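PDB 6BJ5: serine proteinase inhibitor 1 from Myxoma virus, which inhibits serine endopeptidases as a viral serpin and is important for virulence. Local coordinates for residues Ala92-Ser95 against Asn99-Val102; Thr201-Lys206 against Thr210-Val215; Ser161-Gln166 against Ala301-Thr306. One frame throughout, in Å; residues are numbered along the deposited sequence.

Contact 1. Residues Ala92-Ser95 against Asn99-Val102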
loop_
_atom_site.group_PDB
_atom_site.type_symbol
_atom_site.label_atom_id
_atom_site.label_comp_id
_atom_site.label_asym_id
_atom_site.label_seq_id
_atom_site.Cartn_x
_atom_site.Cartn_y
_atom_site.Cartn_z
ATOM N N ALA A 92 27.155 -8.614 -0.045
ATOM C CA ALA A 92 26.991 -10.045 -0.287
ATOM C C ALA A 92 25.655 -10.527 0.262
ATOM O O ALA A 92 24.855 -11.138 -0.461
ATOM C CB ALA A 92 28.144 -10.823 0.349
ATOM N N GLU A 93 25.395 -10.230 1.544
ATOM C CA GLU A 93 24.123 -10.576 2.161
ATOM C C GLU A 93 22.968 -9.960 1.386
ATOM O O GLU A 93 21.985 -10.639 1.071
ATOM C CB GLU A 93 24.115 -10.087 3.610
ATOM C CG GLU A 93 22.761 -10.118 4.304
ATOM C CD GLU A 93 22.452 -11.448 4.968
ATOM O OE1 GLU A 93 23.365 -12.300 5.035
ATOM O OE2 GLU A 93 21.295 -11.639 5.419
ATOM N N PHE A 94 23.102 -8.692 1.004
ATOM C CA PHE A 94 22.043 -8.052 0.238
ATOM C C PHE A 94 21.812 -8.759 -1.085
ATOM O O PHE A 94 20.668 -9.033 -1.467
ATOM C CB PHE A 94 22.373 -6.578 -0.005
ATOM C CG PHE A 94 21.270 -5.838 -0.702
ATOM C CD1 PHE A 94 20.356 -5.091 0.009
ATOM C CD2 PHE A 94 21.121 -5.931 -2.077
ATOM C CE1 PHE A 94 19.326 -4.435 -0.648
ATOM C CE2 PHE A 94 20.101 -5.280 -2.724
ATOM C CZ PHE A 94 19.203 -4.523 -2.014
ATOM N N SER A 95 22.889 -9.062 -1.806
ATOM C CA SER A 95 22.724 -9.618 -3.141
ATOM C C SER A 95 22.140 -11.019 -3.095
ATOM O O SER A 95 21.340 -11.381 -3.965
ATOM C CB SER A 95 24.060 -9.620 -3.880
ATOM O OG SER A 95 23.946 -10.360 -5.081
ATOM N N ASN A 99 18.331 -11.080 -4.719
ATOM C CA ASN A 99 18.645 -11.356 -6.115
ATOM C C ASN A 99 18.921 -10.063 -6.873
ATOM O O ASN A 99 18.448 -9.861 -7.990
ATOM C CB ASN A 99 17.520 -12.142 -6.785
ATOM C CG ASN A 99 18.000 -12.938 -7.982
ATOM O OD1 ASN A 99 19.104 -13.490 -7.972
ATOM N ND2 ASN A 99 17.173 -12.997 -9.028
ATOM N N THR A 100 19.645 -9.153 -6.233
ATOM C CA THR A 100 19.952 -7.870 -6.848
ATOM C C THR A 100 21.117 -7.249 -6.091
ATOM O O THR A 100 21.321 -7.526 -4.906
ATOM C CB THR A 100 18.733 -6.932 -6.851
ATOM O OG1 THR A 100 18.987 -5.817 -7.708
ATOM C CG2 THR A 100 18.449 -6.398 -5.457
ATOM N N SER A 101 21.891 -6.424 -6.790
ATOM C CA SER A 101 23.095 -5.832 -6.231
ATOM C C SER A 101 22.873 -4.366 -5.919
ATOM O O SER A 101 22.134 -3.673 -6.628
ATOM C CB SER A 101 24.296 -5.982 -7.165
ATOM O OG SER A 101 24.780 -7.315 -7.137
ATOM N N VAL A 102 23.500 -3.918 -4.831
ATOM C CA VAL A 102 23.476 -2.508 -4.497
ATOM C C VAL A 102 23.995 -1.713 -5.681
ATOM O O VAL A 102 25.012 -2.064 -6.293
ATOM C CB VAL A 102 24.319 -2.257 -3.239
ATOM C CG1 VAL A 102 24.339 -0.765 -2.910
ATOM C CG2 VAL A 102 23.773 -3.066 -2.085
#
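The phenyl ring of Phe94 meets Val102 over one face and Thr100 at its edge. In the serpin fold this is the end of helix 88-98, helix E, where the chain doubles back toward strand 103-105 of the central sheet; Asn99 leaves the helix with positive phi (50°) and starts the reversal. Val102 CG2 sits 3.8 Å above the plane of the Phe94 ring, offset toward the rim, a CH-pi contact in which the methyl lies 23° off the normal from the centroid. At the edge, Thr100 O comes within 3.3 Å of Phe94 CD2, near the ring plane. The methyl Thr100 CG2 touches Phe94 CE2 at 3.4 Å from the side of the ring away from Val102. Because Phe94 CG stands anti to its own nitrogen (chi1 -176°), the ring is directed at the returning chain. Beyond the contact the ring also meets Phe98, and it packs with Leu78 of strand 73-81 and Val46 of helix 37-49. The hydroxyl of Thr100 serves another partner, Glu77, through a hydrogen bond to the same strand. On the helix side, Ser95 approaches with its backbone: its CA-H points nearly straight at Thr100 O, with 3.1 Å between Ser95 CA and that oxygen.

Contact 2. Residues Thr201-Lys206 against Thr210-Val215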
loop_
_atom_site.group_PDB
_atom_site.type_symbol
_atom_site.label_atom_id
_atom_site.label_comp_id
_atom_site.label_asym_id
_atom_site.label_seq_id
_atom_site.Cartn_x
_atom_site.Cartn_y
_atom_site.Cartn_z
ATOM N N THR A 201 -17.347 -7.877 2.004
ATOM C CA THR A 201 -17.694 -8.670 0.838
ATOM C C THR A 201 -16.428 -8.939 0.039
ATOM O O THR A 201 -15.644 -8.021 -0.206
ATOM C CB THR A 201 -18.731 -7.919 -0.019
ATOM O OG1 THR A 201 -19.890 -7.622 0.779
ATOM C CG2 THR A 201 -19.124 -8.730 -1.250
ATOM N N GLU A 202 -16.254 -10.178 -0.417
ATOM C CA GLU A 202 -15.028 -10.577 -1.094
ATOM C C GLU A 202 -15.264 -10.650 -2.592
ATOM O O GLU A 202 -15.990 -11.518 -3.080
ATOM C CB GLU A 202 -14.504 -11.913 -0.558
ATOM C CG GLU A 202 -13.147 -12.215 -1.148
ATOM C CD GLU A 202 -12.421 -13.349 -0.496
ATOM O OE1 GLU A 202 -12.244 -13.315 0.743
ATOM O OE2 GLU A 202 -11.951 -14.230 -1.233
ATOM N N LEU A 203 -14.602 -9.773 -3.315
ATOM C CA LEU A 203 -14.620 -9.765 -4.766
ATOM C C LEU A 203 -13.359 -10.444 -5.262
ATOM O O LEU A 203 -12.275 -9.856 -5.175
ATOM C CB LEU A 203 -14.692 -8.330 -5.283
ATOM C CG LEU A 203 -15.815 -7.468 -4.722
ATOM C CD1 LEU A 203 -15.499 -6.016 -5.000
ATOM C CD2 LEU A 203 -17.110 -7.840 -5.402
ATOM N N PRO A 204 -13.419 -11.686 -5.721
ATOM C CA PRO A 204 -12.196 -12.344 -6.188
ATOM C C PRO A 204 -11.752 -11.882 -7.567
ATOM O O PRO A 204 -12.561 -11.635 -8.462
ATOM C CB PRO A 204 -12.594 -13.824 -6.218
ATOM C CG PRO A 204 -14.069 -13.815 -6.410
ATOM C CD PRO A 204 -14.561 -12.618 -5.643
ATOM N N TYR A 205 -10.431 -11.838 -7.747
ATOM C CA TYR A 205 -9.849 -11.539 -9.047
ATOM C C TYR A 205 -9.710 -12.834 -9.822
ATOM O O TYR A 205 -9.894 -13.921 -9.277
ATOM C CB TYR A 205 -8.486 -10.857 -8.913
ATOM C CG TYR A 205 -8.577 -9.471 -8.346
ATOM C CD1 TYR A 205 -9.052 -8.418 -9.109
ATOM C CD2 TYR A 205 -8.233 -9.231 -7.020
ATOM C CE1 TYR A 205 -9.165 -7.165 -8.568
ATOM C CE2 TYR A 205 -8.335 -7.992 -6.475
ATOM C CZ TYR A 205 -8.810 -6.961 -7.247
ATOM O OH TYR A 205 -8.922 -5.713 -6.695
ATOM N N LYS A 206 -9.375 -12.715 -11.113
ATOM C CA LYS A 206 -9.425 -13.882 -11.991
ATOM C C LYS A 206 -8.358 -14.906 -11.610
ATOM O O LYS A 206 -8.538 -16.104 -11.838
ATOM C CB LYS A 206 -9.302 -13.440 -13.456
ATOM C CG LYS A 206 -8.947 -14.528 -14.465
ATOM C CD LYS A 206 -8.767 -13.936 -15.867
ATOM C CE LYS A 206 -8.104 -14.911 -16.845
ATOM N NZ LYS A 206 -7.380 -14.171 -17.926
ATOM N N THR A 210 -5.595 -13.464 -5.298
ATOM C CA THR A 210 -5.800 -12.115 -4.819
ATOM C C THR A 210 -7.291 -11.802 -4.879
ATOM O O THR A 210 -8.027 -12.328 -5.720
ATOM C CB THR A 210 -4.958 -11.136 -5.652
ATOM O OG1 THR A 210 -5.204 -11.335 -7.051
ATOM C CG2 THR A 210 -3.496 -11.394 -5.427
ATOM N N ALA A 211 -7.736 -10.939 -3.970
ATOM C CA ALA A 211 -9.150 -10.595 -3.925
ATOM C C ALA A 211 -9.324 -9.249 -3.241
ATOM O O ALA A 211 -8.469 -8.813 -2.465
ATOM C CB ALA A 211 -9.950 -11.676 -3.192
ATOM N N MET A 212 -10.474 -8.626 -3.481
ATOM C CA MET A 212 -10.801 -7.365 -2.835
ATOM C C MET A 212 -11.852 -7.595 -1.765
ATOM O O MET A 212 -12.903 -8.181 -2.027
ATOM C CB MET A 212 -11.269 -6.305 -3.832
ATOM C CG MET A 212 -11.659 -5.003 -3.139
ATOM S SD MET A 212 -12.062 -3.611 -4.218
ATOM C CE MET A 212 -10.414 -3.110 -4.722
ATOM N N LEU A 213 -11.533 -7.177 -0.558
ATOM C CA LEU A 213 -12.498 -7.092 0.514
ATOM C C LEU A 213 -13.071 -5.694 0.456
ATOM O O LEU A 213 -12.320 -4.711 0.485
ATOM C CB LEU A 213 -11.839 -7.363 1.867
ATOM C CG LEU A 213 -11.179 -8.744 2.000
ATOM C CD1 LEU A 213 -10.518 -8.867 3.342
ATOM C CD2 LEU A 213 -12.195 -9.872 1.788
ATOM N N LEU A 214 -14.387 -5.607 0.336
ATOM C CA LEU A 214 -15.092 -4.340 0.324
ATOM C C LEU A 214 -15.843 -4.241 1.650
ATOM O O LEU A 214 -16.607 -5.145 2.011
ATOM C CB LEU A 214 -16.007 -4.266 -0.892
ATOM C CG LEU A 214 -17.026 -3.124 -1.018
ATOM C CD1 LEU A 214 -16.335 -1.795 -1.296
ATOM C CD2 LEU A 214 -18.032 -3.426 -2.099
ATOM N N VAL A 215 -15.570 -3.175 2.385
ATOM C CA VAL A 215 -16.061 -2.913 3.729
ATOM C C VAL A 215 -16.960 -1.687 3.654
ATOM O O VAL A 215 -16.470 -0.585 3.371
ATOM C CB VAL A 215 -14.886 -2.675 4.697
ATOM C CG1 VAL A 215 -15.366 -2.431 6.144
ATOM C CG2 VAL A 215 -13.896 -3.846 4.639
HETATM O O HOH W 1 -19.579 -5.322 1.913
#
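Tyr205 and Met212 cross obliquely, the phenol reaching across to the other strand. Its OH is 3.6 Å from the terminal methyl Met212 CE and nearly as close to Met212 CB, so the sulfur chain, extended as far as SD and then bent at chi3 (-77°), passes beside the phenol oxygen. Further back the ring turns an edge to the backbone of Thr210, whose side chain it crosses at about a right angle; Tyr205 CD2 is 3.7 Å from Thr210 OG1 and 3.5 Å from Ala211 CA.

Glu202 lies on the other face of the hairpin with Ala211 and Leu213, whereas Leu203 and Met212 share the opposite one. Its chain extends from a CG anti to the backbone nitrogen (chi1 -173°) and crosses Leu213 obliquely, with Leu213 CD2 3.6 Å from Glu202 OE1 and Ala211 CB 3.8 Å from Glu202 OE2. The carboxylate, flanked by these two methyls, is satisfied by a hydrogen bond between OE1 and Tyr21 OH and a salt bridge between OE2 and Lys23 NZ, both of the second chain.

These side chains ride on an antiparallel beta hairpin. Thr201 with Leu214 and Leu203 with Met212 are hydrogen-bonded pairs, the latter closed by Met212 N to Leu203 O at 2.8 Å in an almost linear bond (176°). Tyr205 N donates to Thr210 O beyond the last of them. A water links Thr201 OG1 to Leu214 O, to which it donates at 3.0 Å.

Strands 198-204 and 210-217 belong to sheet B of the serpin fold: strand 188-191 flanks the first, and a strand of the second chain extends the sheet beyond the other. Leu203 and Leu214 pack on Met248 of strand 243-258, while Tyr205 stacks on Trp154 and its OH probably hydrogen-bonds Thr306 OG1 of strand 305-314.

Contact 3. Residues Ser161-Gln166 against Ala301-Thr306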
loop_
_atom_site.group_PDB
_atom_site.type_symbol
_atom_site.label_atom_id
_atom_site.label_comp_id
_atom_site.label_asym_id
_atom_site.label_seq_id
_atom_site.Cartn_x
_atom_site.Cartn_y
_atom_site.Cartn_z
ATOM N N SER A 161 -22.176 -1.404 -19.630
ATOM C CA SER A 161 -23.420 -0.821 -20.130
ATOM C C SER A 161 -24.479 -0.655 -19.044
ATOM O O SER A 161 -25.416 0.118 -19.243
ATOM C CB SER A 161 -23.985 -1.666 -21.273
ATOM O OG SER A 161 -24.309 -2.966 -20.791
ATOM N N PHE A 162 -24.336 -1.319 -17.897
ATOM C CA PHE A 162 -25.256 -1.137 -16.783
ATOM C C PHE A 162 -24.689 -0.223 -15.703
ATOM O O PHE A 162 -25.347 0.014 -14.680
ATOM C CB PHE A 162 -25.641 -2.503 -16.184
ATOM C CG PHE A 162 -26.597 -3.296 -17.050
ATOM C CD1 PHE A 162 -27.950 -3.076 -16.987
ATOM C CD2 PHE A 162 -26.126 -4.243 -17.941
ATOM C CE1 PHE A 162 -28.817 -3.783 -17.798
ATOM C CE2 PHE A 162 -26.997 -4.955 -18.753
ATOM C CZ PHE A 162 -28.330 -4.726 -18.677
ATOM N N THR A 163 -23.497 0.320 -15.922
ATOM C CA THR A 163 -22.943 1.319 -15.024
ATOM C C THR A 163 -23.680 2.646 -15.222
ATOM O O THR A 163 -23.887 3.089 -16.355
ATOM C CB THR A 163 -21.448 1.474 -15.305
ATOM O OG1 THR A 163 -20.787 0.205 -15.156
ATOM C CG2 THR A 163 -20.836 2.484 -14.368
ATOM N N THR A 164 -24.103 3.275 -14.130
ATOM C CA THR A 164 -24.899 4.486 -14.241
ATOM C C THR A 164 -24.396 5.539 -13.266
ATOM O O THR A 164 -23.777 5.229 -12.248
ATOM C CB THR A 164 -26.371 4.226 -13.932
ATOM O OG1 THR A 164 -26.521 4.051 -12.512
ATOM C CG2 THR A 164 -26.855 2.967 -14.664
ATOM N N ASP A 165 -24.688 6.795 -13.581
ATOM C CA ASP A 165 -24.433 7.877 -12.640
ATOM C C ASP A 165 -25.364 7.722 -11.448
ATOM O O ASP A 165 -26.576 7.599 -11.620
ATOM C CB ASP A 165 -24.662 9.241 -13.301
ATOM C CG ASP A 165 -23.664 9.531 -14.412
ATOM O OD1 ASP A 165 -22.612 8.856 -14.471
ATOM O OD2 ASP A 165 -23.931 10.442 -15.224
ATOM N N GLN A 166 -24.811 7.731 -10.240
ATOM C CA GLN A 166 -25.607 7.579 -9.034
ATOM C C GLN A 166 -25.025 8.507 -7.948
ATOM O O GLN A 166 -23.895 8.951 -8.069
ATOM C CB GLN A 166 -25.631 6.130 -8.524
ATOM C CG GLN A 166 -26.264 5.120 -9.481
ATOM C CD GLN A 166 -27.781 5.207 -9.540
ATOM O OE1 GLN A 166 -28.434 5.542 -8.557
ATOM N NE2 GLN A 166 -28.341 4.933 -10.709
ATOM N N ALA A 301 -9.995 0.927 -9.972
ATOM C CA ALA A 301 -10.978 -0.141 -10.033
ATOM C C ALA A 301 -12.090 0.261 -10.985
ATOM O O ALA A 301 -12.588 1.388 -10.905
ATOM C CB ALA A 301 -11.549 -0.423 -8.643
ATOM N N ASP A 302 -12.458 -0.647 -11.893
ATOM C CA ASP A 302 -13.527 -0.432 -12.874
ATOM C C ASP A 302 -14.190 -1.776 -13.182
ATOM O O ASP A 302 -13.944 -2.774 -12.504
ATOM C CB ASP A 302 -12.984 0.260 -14.127
ATOM C CG ASP A 302 -11.910 -0.546 -14.816
ATOM O OD1 ASP A 302 -11.755 -1.756 -14.525
ATOM O OD2 ASP A 302 -11.224 0.038 -15.673
ATOM N N GLU A 303 -15.027 -1.802 -14.229
ATOM C CA GLU A 303 -15.812 -3.002 -14.530
ATOM C C GLU A 303 -14.919 -4.203 -14.807
ATOM O O GLU A 303 -15.271 -5.334 -14.457
ATOM C CB GLU A 303 -16.747 -2.770 -15.729
ATOM C CG GLU A 303 -17.838 -1.740 -15.514
ATOM C CD GLU A 303 -17.361 -0.313 -15.741
ATOM O OE1 GLU A 303 -16.149 -0.125 -15.984
ATOM O OE2 GLU A 303 -18.194 0.623 -15.681
ATOM N N ARG A 304 -13.756 -3.981 -15.428
ATOM C CA ARG A 304 -12.925 -5.086 -15.917
ATOM C C ARG A 304 -12.017 -5.698 -14.837
ATOM O O ARG A 304 -11.601 -6.855 -14.972
ATOM C CB ARG A 304 -12.121 -4.579 -17.119
ATOM C CG ARG A 304 -10.966 -5.431 -17.596
ATOM C CD ARG A 304 -11.332 -6.485 -18.633
ATOM N NE ARG A 304 -10.115 -7.159 -19.091
ATOM C CZ ARG A 304 -10.015 -8.463 -19.336
ATOM N NH1 ARG A 304 -11.065 -9.262 -19.167
ATOM N NH2 ARG A 304 -8.853 -8.971 -19.730
ATOM N N GLY A 305 -11.736 -4.982 -13.762
ATOM C CA GLY A 305 -10.796 -5.441 -12.749
ATOM C C GLY A 305 -10.116 -4.257 -12.075
ATOM O O GLY A 305 -10.676 -3.166 -12.014
ATOM N N THR A 306 -8.887 -4.479 -11.602
ATOM C CA THR A 306 -8.173 -3.492 -10.795
ATOM C C THR A 306 -6.718 -3.368 -11.230
ATOM O O THR A 306 -6.046 -4.379 -11.483
ATOM C CB THR A 306 -8.226 -3.876 -9.312
ATOM O OG1 THR A 306 -9.584 -3.794 -8.845
ATOM C CG2 THR A 306 -7.308 -2.949 -8.466
#
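Thr163 and Glu303 reach toward each other from opposite directions and meet through one hydrogen bond, Thr163 OG1 donating to Glu303 OE2 at 2.7 Å. The hydroxyl addresses the anti lone pair of that oxygen, the one turned away from OE1. Thr163 CG2 also lies 3.5 Å from Glu303 OE2. The glutamate chain is bent at chi2 (83°) where it meets the hydroxyl. Around this pair, Met180 of strand 173-185 touches both residues, Phe158 and Pro160 pack on Glu303, and Lys250 makes a long, weak ion pair with Glu303 OE1.

Glu303 and Arg304 form the turn between strands 293-302 and 305-314 of the central sheet A. In serpins this turn leads into the proximal hinge of the reactive-centre loop, which begins here at about Gly305. The place of strand 305-314 between strands 142-153 and 293-302 is consistent with the N-terminal part of that loop being inserted into the sheet, as in cleaved serpins. The turn is closed by Asp302 N to Gly305 O at 3.1 Å. Asp302 OD1 adds weak bonds from Arg304 N, 3.1 Å away in an Asx turn, and from Gly305 N. Trp154 NE1 binds Asp302 O.

On the other side, Thr163 leads into strand 164-170 of sheet C, paired with strand 173-185. There Gln166 NE2 donates to Thr164 OG1 at 2.7 Å, almost in the plane of its amide, and Asp165 OD1 makes a salt bridge with Arg178.

Contacts 2 and 3 are neighbours, with centres 15 Å apart, and touch through Tyr205 and Thr306. Along the chain the 201-215 hairpin is nested within the long loop that contact 3 closes. Contact 1 comes first in sequence and lies remote from both, its centre 35 Å from that of contact 2 and 43 Å from that of contact 3, on the opposite side of the chain's centre from the latter. Contact 1 precedes edge strand 103-105 of sheet A, whereas contact 3 joins the entry to sheet C strand 164-170 with the turn between sheet A strands 293-302 and 305-314. Contacts 2 and 3 meet where sheet B packs beside the start of strand 305-314, probably the inserted part of the reactive-centre loop.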